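Local coordinates for hypothetical protein yycE (Bacillus subtilis, PDB 1TWU), which is of unknown function but, as a member of the vicinal oxygen chelate superfamily, is probably related to glyoxalases and fosfomycin resistance proteins, at residues Ser79-Tyr84 / Trp126-Met131. Numbering follows the deposited sequence.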
# COMPACT_ATOMS: atom_id res chain seq x y z
N SER A 79 -1.69 -9.98 -3.27
CA SER A 79 -1.35 -8.73 -2.60
C SER A 79 -0.36 -8.03 -3.54
O SER A 79 0.81 -8.43 -3.64
CB SER A 79 -0.73 -9.02 -1.24
OG SER A 79 -0.71 -7.84 -0.47
N LEU A 80 -0.84 -6.99 -4.22
CA LEU A 80 -0.06 -6.26 -5.21
C LEU A 80 0.22 -4.78 -4.98
O LEU A 80 -0.44 -4.11 -4.17
CB LEU A 80 -0.76 -6.36 -6.57
CG LEU A 80 -1.10 -7.63 -7.37
CD1 LEU A 80 -0.77 -8.89 -6.61
CD2 LEU A 80 -2.58 -7.57 -7.74
N LEU A 81 1.21 -4.29 -5.71
CA LEU A 81 1.58 -2.88 -5.76
C LEU A 81 1.65 -2.71 -7.28
O LEU A 81 2.56 -3.22 -7.92
CB LEU A 81 2.96 -2.59 -5.15
CG LEU A 81 3.43 -1.15 -5.42
CD1 LEU A 81 2.39 -0.16 -4.93
CD2 LEU A 81 4.77 -0.88 -4.74
N VAL A 82 0.66 -2.03 -7.85
CA VAL A 82 0.61 -1.86 -9.29
C VAL A 82 1.05 -0.50 -9.82
O VAL A 82 0.56 0.55 -9.39
CB VAL A 82 -0.81 -2.14 -9.83
CG1 VAL A 82 -0.78 -2.20 -11.35
CG2 VAL A 82 -1.34 -3.44 -9.25
N PHE A 83 1.99 -0.53 -10.75
CA PHE A 83 2.49 0.68 -11.40
C PHE A 83 1.93 0.67 -12.81
O PHE A 83 2.22 -0.25 -13.58
CB PHE A 83 4.02 0.65 -11.48
CG PHE A 83 4.71 0.97 -10.19
CD1 PHE A 83 4.70 2.27 -9.67
CD2 PHE A 83 5.41 -0.02 -9.49
CE1 PHE A 83 5.38 2.57 -8.49
CE2 PHE A 83 6.08 0.27 -8.31
CZ PHE A 83 6.07 1.57 -7.81
N TYR A 84 1.10 1.65 -13.15
CA TYR A 84 0.52 1.76 -14.49
C TYR A 84 1.51 2.53 -15.36
O TYR A 84 1.62 3.75 -15.25
CB TYR A 84 -0.83 2.47 -14.44
CG TYR A 84 -1.92 1.59 -13.88
CD1 TYR A 84 -2.52 0.62 -14.67
CD2 TYR A 84 -2.29 1.67 -12.54
CE1 TYR A 84 -3.46 -0.27 -14.14
CE2 TYR A 84 -3.23 0.79 -11.99
CZ TYR A 84 -3.80 -0.18 -12.80
OH TYR A 84 -4.72 -1.06 -12.27
N TRP A 126 6.47 -9.52 -2.16
CA TRP A 126 5.37 -8.62 -2.48
C TRP A 126 5.35 -8.60 -4.01
O TRP A 126 6.41 -8.55 -4.64
CB TRP A 126 5.64 -7.22 -1.92
CG TRP A 126 4.40 -6.36 -1.86
CD1 TRP A 126 3.09 -6.78 -1.91
CD2 TRP A 126 4.35 -4.93 -1.67
NE1 TRP A 126 2.24 -5.71 -1.78
CE2 TRP A 126 2.99 -4.56 -1.63
CE3 TRP A 126 5.33 -3.94 -1.53
CZ2 TRP A 126 2.58 -3.24 -1.45
CZ3 TRP A 126 4.92 -2.62 -1.35
CH2 TRP A 126 3.56 -2.29 -1.31
N ARG A 127 4.16 -8.67 -4.60
CA ARG A 127 4.01 -8.68 -6.05
C ARG A 127 4.01 -7.27 -6.64
O ARG A 127 3.06 -6.50 -6.47
CB ARG A 127 2.71 -9.41 -6.46
CG ARG A 127 2.64 -10.90 -6.09
CD ARG A 127 3.62 -11.72 -6.90
NE ARG A 127 3.67 -13.13 -6.50
CZ ARG A 127 2.94 -14.10 -7.04
NH1 ARG A 127 2.08 -13.85 -8.02
NH2 ARG A 127 3.10 -15.35 -6.63
N ILE A 128 5.09 -6.92 -7.34
CA ILE A 128 5.20 -5.61 -7.96
C ILE A 128 4.78 -5.76 -9.43
O ILE A 128 5.45 -6.41 -10.24
CB ILE A 128 6.65 -5.06 -7.87
CG1 ILE A 128 7.20 -5.26 -6.45
CG2 ILE A 128 6.67 -3.57 -8.22
CD1 ILE A 128 6.33 -4.66 -5.36
N VAL A 129 3.65 -5.16 -9.78
CA VAL A 129 3.13 -5.26 -11.13
C VAL A 129 3.32 -3.99 -11.95
O VAL A 129 3.15 -2.87 -11.46
CB VAL A 129 1.62 -5.62 -11.11
CG1 VAL A 129 1.11 -5.94 -12.52
CG2 VAL A 129 1.39 -6.80 -10.18
N PHE A 130 3.69 -4.18 -13.20
CA PHE A 130 3.87 -3.09 -14.14
C PHE A 130 2.86 -3.35 -15.26
O PHE A 130 3.04 -4.26 -16.07
CB PHE A 130 5.31 -3.09 -14.66
CG PHE A 130 6.33 -2.91 -13.57
CD1 PHE A 130 6.75 -1.63 -13.20
CD2 PHE A 130 6.82 -4.01 -12.87
CE1 PHE A 130 7.65 -1.45 -12.14
CE2 PHE A 130 7.72 -3.84 -11.81
CZ PHE A 130 8.13 -2.56 -11.45
N MET A 131 1.78 -2.58 -15.26
CA MET A 131 0.71 -2.74 -16.24
C MET A 131 0.79 -1.68 -17.34
O MET A 131 0.89 -0.48 -17.07
CB MET A 131 -0.65 -2.69 -15.53
CG MET A 131 -1.87 -2.93 -16.43
SD MET A 131 -1.89 -4.48 -17.36
CE MET A 131 -1.81 -5.66 -16.06
O HOH W 1 -0.80 -4.98 -1.45
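Strands 80-84 and 127-131 are the parallel pair of the second βαβββ module of a vicinal oxygen chelate fold, the first and last strands of that module laid side by side. The ladder alternates: L81 N gives its hydrogen to R127 O, V129 N to L81 O, F83 N to V129 O at 2.7 Å and almost straight (176°), and M131 N to F83 O. At the N-terminal end of the ladder R127 N reaches S79 O only weakly, at 3.5 Å. There, with CG anti to the backbone N (chi1 -163°), the W126 indole reaches across to L81, whose CB sits over the six-membered ring, 3.9 Å from its centroid. A water in the indole plane accepts from W126 NE1, donates to L80 O and also bonds S79 OG, bridging the starts of the two strands. On the L81 face, the F83 and F130 rings lie side by side, planes 17° apart, offset so far that they scarcely overlap, and I128 CG2 meets the F83 edge 3.9 Å from CE2. On the other face L80 CD1 meets R127 CB at 3.5 Å, and M131 CG lies beside Y84 CE1. Helix 111-114 packs there through W113, helix 88-100 covers F130, strand 117-121 bonds the far side of 127-131, and strand 80-84 pairs antiparallel with a strand of the second subunit.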